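Local coordinates for protein PKS (Streptomyces albus, PDB 4OQJ) that probably catalyses decarboxylative chain elongation of carrier-protein-bound acyl intermediates as a ketosynthase of oxazolomycin polyketide assembly, at residues P338-N349 against N403-F413; A462-S470 against L496-A504. One frame throughout, in Å; residues are numbered along the deposited sequence.

In the fold
Both contacts are largely buried and lack any partner from the other chain, but they share no secondary-structure element: their nearest atoms are about 35 Å apart, on opposite sides of the chain's centre. Contact 1 belongs to the ketosynthase fold, where helix 336-348 meets the loop leading into strand 413-415, an outermost strand of the large mixed sheet. Contact 2 lies in the C-terminal extension and sets helix 496-505 beside an outermost strand of a separate, three-stranded antiparallel sheet. Asparagine side chains make direct hydrogen bonds to loop carbonyls in contact 1. In contact 2 the strand and helix backbones are linked through waters, and aliphatic side chains supply most of the packing.

Contact 1. Residues P338-N349 against N403-F413; sequences PIEVAALNQAFN and NPEIDFAAGPF
Phe413 drives its edge into the face of Phe348, a T-shaped stack with ring centroids 4.8 Å apart and planes at 69°. Its CZ stands over the centre of the Phe348 ring, while CE2 lies 3.5 Å from Leu344 CB. This is the tight end of the contact, backed by Val326 of strand 325-327. Helix 336-348 is the helix of a beta-alpha-beta crossover between the parallel neighbours 325-327 and 360-363, and residues 403-413 run along it into the next parallel strand, 413-415.

Asn345 uses both ends of its amide. ND2 donates to Asp407 O at 2.9 Å, with the acceptor close to the amide plane; Ala410 N reaches the same oxygen from the opposite face of the carbonyl plane. OD1 comes 3.4 Å from Phe413 CD2 at the ring edge and, with no side chain on Gly411 to intervene, 3.3 Å from Gly411 CA. One turn on, Asn349 ND2 donates to Ala410 O at 2.9 Å, and Asn349 OD1 accepts from Leu355 N.

Toward the start of the helix, Val341 CG2 meets Ile406 CG2 at 3.6 Å, and Pro338 packs on Glu405 and Ile406. The solvent side lies at the side chains of Glu405 and Asp407, both exposed. Here a water bridges Pro338 O and Asp407 N. Both asparagine bonds are bent, with N-H...O angles of 139° and 138°; their presence is consistent with the loop being held by these bonds together with the Phe348-Phe413 stack.

Contact 2. Residues A462-S470 against L496-A504; sequences AGPRLLVLS and LSAVAQTLA
Leu467 CD2 rests on Ala500 where an edge strand passes the helix beside it, and these two residues have the nearest CA atoms across the contact. Strand 465-471 borders the three-stranded antiparallel sheet of the C-terminal extension, consistent with the alpha/beta linker subdomain that follows the ketosynthase in type I synthases. One edge of the strand pairs with 512-518 through the backbones of Arg465, Leu467 and Leu469; Leu466 and Val468 turn their carbonyls to helix 496-505. The axes of 465-470 and 496-504 come within 7.3 Å, at 36°.

In Leu467, chi2 of -176° sends CD1 out in the extended position and turns CD2 off to the helix, 3.7 Å from Ala500 CA. CD2 also touches Leu496 CD1 and Val499 CG1. Val468 holds CG2 in the crowded position between its backbone N and carbonyl carbon, and that methyl lies 3.9 Å from Ala504 CA. Leu503 sets its CB 3.5 Å from Val468 O, while its CD1 also touches Leu467 CB and Leu469 CD1.

The aliphatic part of Arg465 slides past Leu496 in the opposite direction, with CB 3.6 Å from Leu496 CD2. Beyond CG the chain bends toward Ser497. The hydroxyl lies over a guanidinium face, where the N-H groups point poorly at it; the short approach is therefore no hydrogen bond. The charge finds its partner in Glu687, which forms a salt bridge with NH2.

Two waters fill in for direct bonds between the backbones. One joins Val468 O to Leu503 O. The other makes three bonds, accepting from Val468 N and donating to Leu466 O at 2.8 Å and to Ala500 O at 2.7 Å.

Contact 1. Residues P338-N349 against N403-F413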
loop_
_atom_site.group_PDB
_atom_site.type_symbol
_atom_site.label_atom_id
_atom_site.label_comp_id
_atom_site.label_asym_id
_atom_site.label_seq_id
_atom_site.Cartn_x
_atom_site.Cartn_y
_atom_site.Cartn_z
ATOM N N PRO A 338 -8.611 27.571 -8.375
ATOM C CA PRO A 338 -8.868 28.417 -7.196
ATOM C C PRO A 338 -8.955 27.613 -5.907
ATOM O O PRO A 338 -8.523 28.078 -4.858
ATOM C CB PRO A 338 -10.218 29.072 -7.514
ATOM C CG PRO A 338 -10.288 29.059 -9.010
ATOM C CD PRO A 338 -9.624 27.780 -9.426
ATOM N N ILE A 339 -9.500 26.407 -5.994
ATOM C CA ILE A 339 -9.607 25.540 -4.830
ATOM C C ILE A 339 -8.214 25.153 -4.310
ATOM O O ILE A 339 -7.965 25.176 -3.096
ATOM C CB ILE A 339 -10.456 24.270 -5.165
ATOM C CG1 ILE A 339 -11.950 24.656 -5.178
ATOM C CG2 ILE A 339 -10.188 23.136 -4.185
ATOM C CD1 ILE A 339 -12.906 23.514 -5.378
ATOM N N GLU A 340 -7.295 24.815 -5.209
ATOM C CA GLU A 340 -5.983 24.368 -4.755
ATOM C C GLU A 340 -5.267 25.500 -4.005
ATOM O O GLU A 340 -4.648 25.280 -2.963
ATOM C CB GLU A 340 -5.111 23.864 -5.918
ATOM C CG GLU A 340 -3.770 23.335 -5.411
ATOM C CD GLU A 340 -3.042 22.441 -6.401
ATOM O OE1 GLU A 340 -3.427 22.429 -7.593
ATOM O OE2 GLU A 340 -2.085 21.749 -5.969
ATOM N N VAL A 341 -5.379 26.712 -4.520
ATOM C CA VAL A 341 -4.715 27.858 -3.907
ATOM C C VAL A 341 -5.410 28.253 -2.608
ATOM O O VAL A 341 -4.757 28.656 -1.650
ATOM C CB VAL A 341 -4.671 29.033 -4.874
ATOM C CG1 VAL A 341 -4.061 30.264 -4.214
ATOM C CG2 VAL A 341 -3.860 28.638 -6.127
ATOM N N ALA A 342 -6.736 28.147 -2.577
ATOM C CA ALA A 342 -7.482 28.412 -1.348
ATOM C C ALA A 342 -7.050 27.444 -0.248
ATOM O O ALA A 342 -6.925 27.823 0.912
ATOM C CB ALA A 342 -8.980 28.304 -1.590
ATOM N N ALA A 343 -6.808 26.195 -0.621
ATOM C CA ALA A 343 -6.405 25.177 0.340
ATOM C C ALA A 343 -4.990 25.436 0.856
ATOM O O ALA A 343 -4.732 25.316 2.046
ATOM C CB ALA A 343 -6.495 23.791 -0.292
ATOM N N LEU A 344 -4.078 25.779 -0.052
ATOM C CA LEU A 344 -2.714 26.141 0.318
ATOM C C LEU A 344 -2.672 27.391 1.205
ATOM O O LEU A 344 -1.932 27.434 2.193
ATOM C CB LEU A 344 -1.877 26.382 -0.930
ATOM C CG LEU A 344 -1.459 25.135 -1.713
ATOM C CD1 LEU A 344 -0.940 25.568 -3.071
ATOM C CD2 LEU A 344 -0.391 24.337 -0.930
ATOM N N ASN A 345 -3.457 28.399 0.845
ATOM C CA ASN A 345 -3.577 29.606 1.676
ATOM C C ASN A 345 -4.005 29.219 3.096
ATOM O O ASN A 345 -3.414 29.660 4.077
ATOM C CB ASN A 345 -4.590 30.600 1.092
ATOM C CG ASN A 345 -4.034 31.424 -0.067
ATOM O OD1 ASN A 345 -2.830 31.453 -0.316
ATOM N ND2 ASN A 345 -4.926 32.101 -0.785
ATOM N N GLN A 346 -5.032 28.384 3.192
ATOM C CA GLN A 346 -5.572 28.001 4.495
ATOM C C GLN A 346 -4.500 27.262 5.296
ATOM O O GLN A 346 -4.275 27.567 6.468
ATOM C CB GLN A 346 -6.831 27.133 4.346
ATOM C CG GLN A 346 -7.361 26.610 5.674
ATOM C CD GLN A 346 -8.607 25.743 5.529
ATOM O OE1 GLN A 346 -9.546 26.098 4.822
ATOM N NE2 GLN A 346 -8.611 24.595 6.200
ATOM N N ALA A 347 -3.825 26.298 4.671
ATOM C CA ALA A 347 -2.779 25.562 5.368
ATOM C C ALA A 347 -1.628 26.483 5.780
ATOM O O ALA A 347 -1.141 26.404 6.910
ATOM C CB ALA A 347 -2.256 24.418 4.497
ATOM N N PHE A 348 -1.193 27.352 4.869
ATOM C CA PHE A 348 -0.013 28.163 5.110
ATOM C C PHE A 348 -0.280 29.253 6.153
ATOM O O PHE A 348 0.615 29.591 6.923
ATOM C CB PHE A 348 0.501 28.783 3.796
ATOM C CG PHE A 348 1.462 27.888 3.038
ATOM C CD1 PHE A 348 1.082 26.620 2.624
ATOM C CD2 PHE A 348 2.748 28.320 2.745
ATOM C CE1 PHE A 348 1.974 25.794 1.931
ATOM C CE2 PHE A 348 3.638 27.508 2.055
ATOM C CZ PHE A 348 3.250 26.240 1.648
ATOM N N ASN A 349 -1.509 29.766 6.199
ATOM C CA ASN A 349 -1.860 30.868 7.107
ATOM C C ASN A 349 -2.414 30.396 8.449
ATOM O O ASN A 349 -2.896 31.202 9.240
ATOM C CB ASN A 349 -2.902 31.793 6.460
ATOM C CG ASN A 349 -2.355 32.572 5.278
ATOM O OD1 ASN A 349 -1.171 32.917 5.229
ATOM N ND2 ASN A 349 -3.228 32.870 4.320
ATOM N N ASN A 403 -5.736 33.772 -13.132
ATOM C CA ASN A 403 -7.163 33.551 -13.043
ATOM C C ASN A 403 -7.736 34.488 -11.979
ATOM O O ASN A 403 -7.309 34.439 -10.826
ATOM C CB ASN A 403 -7.416 32.086 -12.705
ATOM C CG ASN A 403 -8.877 31.733 -12.601
ATOM O OD1 ASN A 403 -9.738 32.587 -12.420
ATOM N ND2 ASN A 403 -9.160 30.438 -12.695
ATOM N N PRO A 404 -8.689 35.362 -12.365
ATOM C CA PRO A 404 -9.280 36.311 -11.414
ATOM C C PRO A 404 -9.900 35.662 -10.183
ATOM O O PRO A 404 -9.936 36.285 -9.120
ATOM C CB PRO A 404 -10.370 37.005 -12.240
ATOM C CG PRO A 404 -9.933 36.882 -13.638
ATOM C CD PRO A 404 -9.203 35.574 -13.731
ATOM N N GLU A 405 -10.392 34.436 -10.331
ATOM C CA GLU A 405 -11.036 33.723 -9.226
ATOM C C GLU A 405 -10.049 33.141 -8.200
ATOM O O GLU A 405 -10.461 32.678 -7.134
ATOM C CB GLU A 405 -11.906 32.585 -9.776
ATOM C CG GLU A 405 -13.015 33.037 -10.721
ATOM C CD GLU A 405 -14.068 33.886 -10.027
ATOM O OE1 GLU A 405 -14.628 33.425 -9.007
ATOM O OE2 GLU A 405 -14.335 35.014 -10.503
ATOM N N ILE A 406 -8.758 33.125 -8.521
ATOM C CA ILE A 406 -7.763 32.617 -7.573
ATOM C C ILE A 406 -7.372 33.724 -6.608
ATOM O O ILE A 406 -6.958 34.807 -7.033
ATOM C CB ILE A 406 -6.493 32.106 -8.269
ATOM C CG1 ILE A 406 -6.822 30.947 -9.218
ATOM C CG2 ILE A 406 -5.465 31.655 -7.227
ATOM C CD1 ILE A 406 -5.630 30.461 -10.050
ATOM N N ASP A 407 -7.469 33.448 -5.314
ATOM C CA ASP A 407 -7.176 34.457 -4.300
ATOM C C ASP A 407 -5.685 34.476 -3.893
ATOM O O ASP A 407 -5.334 34.150 -2.757
ATOM C CB ASP A 407 -8.063 34.224 -3.077
ATOM C CG ASP A 407 -8.228 35.478 -2.232
ATOM O OD1 ASP A 407 -7.537 36.487 -2.499
ATOM O OD2 ASP A 407 -9.049 35.448 -1.295
ATOM N N PHE A 408 -4.810 34.873 -4.820
ATOM C CA PHE A 408 -3.377 34.929 -4.531
ATOM C C PHE A 408 -3.084 35.911 -3.396
ATOM O O PHE A 408 -2.246 35.647 -2.534
ATOM C CB PHE A 408 -2.572 35.331 -5.783
ATOM C CG PHE A 408 -2.423 34.226 -6.799
ATOM C CD1 PHE A 408 -1.640 33.120 -6.527
ATOM C CD2 PHE A 408 -3.058 34.300 -8.026
ATOM C CE1 PHE A 408 -1.496 32.103 -7.457
ATOM C CE2 PHE A 408 -2.918 33.288 -8.960
ATOM C CZ PHE A 408 -2.138 32.187 -8.674
ATOM N N ALA A 409 -3.786 37.038 -3.397
ATOM C CA ALA A 409 -3.520 38.103 -2.437
ATOM C C ALA A 409 -3.751 37.663 -0.994
ATOM O O ALA A 409 -3.229 38.272 -0.069
ATOM C CB ALA A 409 -4.382 39.313 -2.752
ATOM N N ALA A 410 -4.522 36.599 -0.800
ATOM C CA ALA A 410 -4.802 36.106 0.547
ATOM C C ALA A 410 -3.639 35.307 1.133
ATOM O O ALA A 410 -3.695 34.869 2.289
ATOM C CB ALA A 410 -6.061 35.252 0.534
ATOM N N GLY A 411 -2.595 35.090 0.339
ATOM C CA GLY A 411 -1.501 34.235 0.762
ATOM C C GLY A 411 -0.174 34.618 0.138
ATOM O O GLY A 411 -0.056 35.667 -0.499
ATOM N N PRO A 412 0.832 33.753 0.305
ATOM C CA PRO A 412 2.205 34.040 -0.130
ATOM C C PRO A 412 2.523 33.668 -1.583
ATOM O O PRO A 412 3.643 33.912 -2.039
ATOM C CB PRO A 412 3.036 33.180 0.819
ATOM C CG PRO A 412 2.171 31.945 1.006
ATOM C CD PRO A 412 0.736 32.446 0.983
ATOM N N PHE A 413 1.571 33.085 -2.301
ATOM C CA PHE A 413 1.898 32.442 -3.571
ATOM C C PHE A 413 1.894 33.373 -4.772
ATOM O O PHE A 413 1.161 34.354 -4.828
ATOM C CB PHE A 413 0.943 31.273 -3.809
ATOM C CG PHE A 413 0.998 30.272 -2.715
ATOM C CD1 PHE A 413 2.133 29.491 -2.548
ATOM C CD2 PHE A 413 -0.038 30.156 -1.804
ATOM C CE1 PHE A 413 2.226 28.590 -1.524
ATOM C CE2 PHE A 413 0.051 29.253 -0.763
ATOM C CZ PHE A 413 1.185 28.467 -0.622
HETATM O O HOH W 1 -8.489 30.830 -4.482
#

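Contact 2. Residues A462-S470 against L496-A504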
loop_
_atom_site.group_PDB
_atom_site.type_symbol
_atom_site.label_atom_id
_atom_site.label_comp_id
_atom_site.label_asym_id
_atom_site.label_seq_id
_atom_site.Cartn_x
_atom_site.Cartn_y
_atom_site.Cartn_z
ATOM N N ALA A 462 44.902 9.108 -4.666
ATOM C CA ALA A 462 45.511 9.923 -5.712
ATOM C C ALA A 462 46.172 9.071 -6.801
ATOM O O ALA A 462 46.858 9.607 -7.678
ATOM C CB ALA A 462 46.540 10.872 -5.102
ATOM N N GLY A 463 45.963 7.756 -6.749
ATOM C CA GLY A 463 46.627 6.831 -7.659
ATOM C C GLY A 463 45.752 6.343 -8.799
ATOM O O GLY A 463 44.647 6.858 -9.008
ATOM N N PRO A 464 46.243 5.338 -9.551
ATOM C CA PRO A 464 45.448 4.786 -10.656
ATOM C C PRO A 464 44.257 3.975 -10.151
ATOM O O PRO A 464 44.225 3.592 -8.987
ATOM C CB PRO A 464 46.439 3.893 -11.399
ATOM C CG PRO A 464 47.452 3.498 -10.365
ATOM C CD PRO A 464 47.556 4.674 -9.422
ATOM N N ARG A 465 43.299 3.727 -11.035
ATOM C CA ARG A 465 42.086 2.994 -10.695
ATOM C C ARG A 465 41.710 2.077 -11.831
ATOM O O ARG A 465 42.002 2.353 -12.991
ATOM C CB ARG A 465 40.920 3.952 -10.402
ATOM C CG ARG A 465 41.086 4.771 -9.143
ATOM C CD ARG A 465 40.929 3.916 -7.902
ATOM N NE ARG A 465 41.193 4.661 -6.671
ATOM C CZ ARG A 465 40.827 4.255 -5.458
ATOM N NH1 ARG A 465 40.174 3.110 -5.300
ATOM N NH2 ARG A 465 41.111 4.997 -4.399
ATOM N N LEU A 466 41.055 0.984 -11.482
ATOM C CA LEU A 466 40.529 0.051 -12.453
ATOM C C LEU A 466 39.053 0.345 -12.678
ATOM O O LEU A 466 38.261 0.227 -11.754
ATOM C CB LEU A 466 40.708 -1.396 -11.963
ATOM C CG LEU A 466 40.155 -2.476 -12.892
ATOM C CD1 LEU A 466 40.917 -2.476 -14.221
ATOM C CD2 LEU A 466 40.221 -3.831 -12.233
ATOM N N LEU A 467 38.697 0.714 -13.903
ATOM C CA LEU A 467 37.303 0.915 -14.295
ATOM C C LEU A 467 36.763 -0.342 -14.966
ATOM O O LEU A 467 37.381 -0.850 -15.901
ATOM C CB LEU A 467 37.190 2.104 -15.245
ATOM C CG LEU A 467 37.806 3.415 -14.762
ATOM C CD1 LEU A 467 37.516 4.518 -15.773
ATOM C CD2 LEU A 467 37.275 3.794 -13.383
ATOM N N VAL A 468 35.630 -0.852 -14.488
ATOM C CA VAL A 468 35.053 -2.060 -15.073
ATOM C C VAL A 468 33.647 -1.777 -15.621
ATOM O O VAL A 468 32.871 -1.017 -15.040
ATOM C CB VAL A 468 35.037 -3.225 -14.056
ATOM C CG1 VAL A 468 36.471 -3.595 -13.663
ATOM C CG2 VAL A 468 34.199 -2.883 -12.832
ATOM N N LEU A 469 33.369 -2.338 -16.793
ATOM C CA LEU A 469 32.077 -2.197 -17.456
ATOM C C LEU A 469 31.618 -3.575 -17.877
ATOM O O LEU A 469 32.438 -4.411 -18.267
ATOM C CB LEU A 469 32.171 -1.289 -18.688
ATOM C CG LEU A 469 32.194 0.231 -18.516
ATOM C CD1 LEU A 469 33.475 0.695 -17.870
ATOM C CD2 LEU A 469 32.040 0.889 -19.877
ATOM N N SER A 470 30.316 -3.827 -17.796
ATOM C CA SER A 470 29.775 -5.079 -18.321
ATOM C C SER A 470 28.353 -4.880 -18.822
ATOM O O SER A 470 27.605 -4.041 -18.316
ATOM C CB SER A 470 29.839 -6.201 -17.268
ATOM O OG SER A 470 28.986 -5.975 -16.157
ATOM N N LEU A 496 37.909 10.072 -9.736
ATOM C CA LEU A 496 38.119 8.775 -10.390
ATOM C C LEU A 496 37.794 7.606 -9.454
ATOM O O LEU A 496 37.279 6.569 -9.882
ATOM C CB LEU A 496 39.561 8.650 -10.878
ATOM C CG LEU A 496 39.853 7.384 -11.673
ATOM C CD1 LEU A 496 39.072 7.387 -12.979
ATOM C CD2 LEU A 496 41.354 7.231 -11.921
ATOM N N SER A 497 38.106 7.793 -8.174
ATOM C CA SER A 497 37.820 6.811 -7.137
ATOM C C SER A 497 36.343 6.458 -7.107
ATOM O O SER A 497 35.958 5.284 -7.135
ATOM C CB SER A 497 38.238 7.357 -5.780
ATOM O OG SER A 497 39.636 7.276 -5.626
ATOM N N ALA A 498 35.524 7.495 -7.038
ATOM C CA ALA A 498 34.079 7.323 -6.939
ATOM C C ALA A 498 33.538 6.652 -8.194
ATOM O O ALA A 498 32.634 5.810 -8.119
ATOM C CB ALA A 498 33.403 8.673 -6.720
ATOM N N VAL A 499 34.094 7.021 -9.345
ATOM C CA VAL A 499 33.688 6.420 -10.606
ATOM C C VAL A 499 34.002 4.921 -10.580
ATOM O O VAL A 499 33.152 4.096 -10.937
ATOM C CB VAL A 499 34.380 7.091 -11.797
ATOM C CG1 VAL A 499 34.135 6.322 -13.080
ATOM C CG2 VAL A 499 33.885 8.522 -11.961
ATOM N N ALA A 500 35.209 4.575 -10.130
ATOM C CA ALA A 500 35.641 3.179 -10.086
ATOM C C ALA A 500 34.787 2.383 -9.126
ATOM O O ALA A 500 34.373 1.277 -9.445
ATOM C CB ALA A 500 37.111 3.072 -9.685
ATOM N N GLN A 501 34.537 2.946 -7.948
ATOM C CA GLN A 501 33.754 2.264 -6.921
ATOM C C GLN A 501 32.320 2.038 -7.376
ATOM O O GLN A 501 31.766 0.942 -7.229
ATOM C CB GLN A 501 33.753 3.072 -5.624
ATOM C CG GLN A 501 35.111 3.113 -4.902
ATOM C CD GLN A 501 35.176 4.202 -3.831
ATOM O OE1 GLN A 501 34.404 5.167 -3.855
ATOM N NE2 GLN A 501 36.090 4.044 -2.882
ATOM N N THR A 502 31.717 3.081 -7.926
ATOM C CA THR A 502 30.327 3.001 -8.360
ATOM C C THR A 502 30.186 1.923 -9.433
ATOM O O THR A 502 29.266 1.119 -9.403
ATOM C CB THR A 502 29.843 4.336 -8.894
ATOM O OG1 THR A 502 29.966 5.317 -7.859
ATOM C CG2 THR A 502 28.383 4.251 -9.361
ATOM N N LEU A 503 31.125 1.901 -10.367
ATOM C CA LEU A 503 31.074 0.946 -11.464
ATOM C C LEU A 503 31.251 -0.497 -10.980
ATOM O O LEU A 503 30.629 -1.408 -11.520
ATOM C CB LEU A 503 32.139 1.285 -12.492
ATOM C CG LEU A 503 31.911 2.515 -13.381
ATOM C CD1 LEU A 503 33.173 2.799 -14.182
ATOM C CD2 LEU A 503 30.728 2.319 -14.319
ATOM N N ALA A 504 32.118 -0.694 -9.984
ATOM C CA ALA A 504 32.450 -2.016 -9.476
ATOM C C ALA A 504 31.369 -2.572 -8.563
ATOM O O ALA A 504 31.095 -3.768 -8.578
ATOM C CB ALA A 504 33.796 -1.974 -8.716
HETATM O O HOH W 2 35.514 0.028 -11.555
HETATM O O HOH W 3 30.411 -1.780 -14.227
#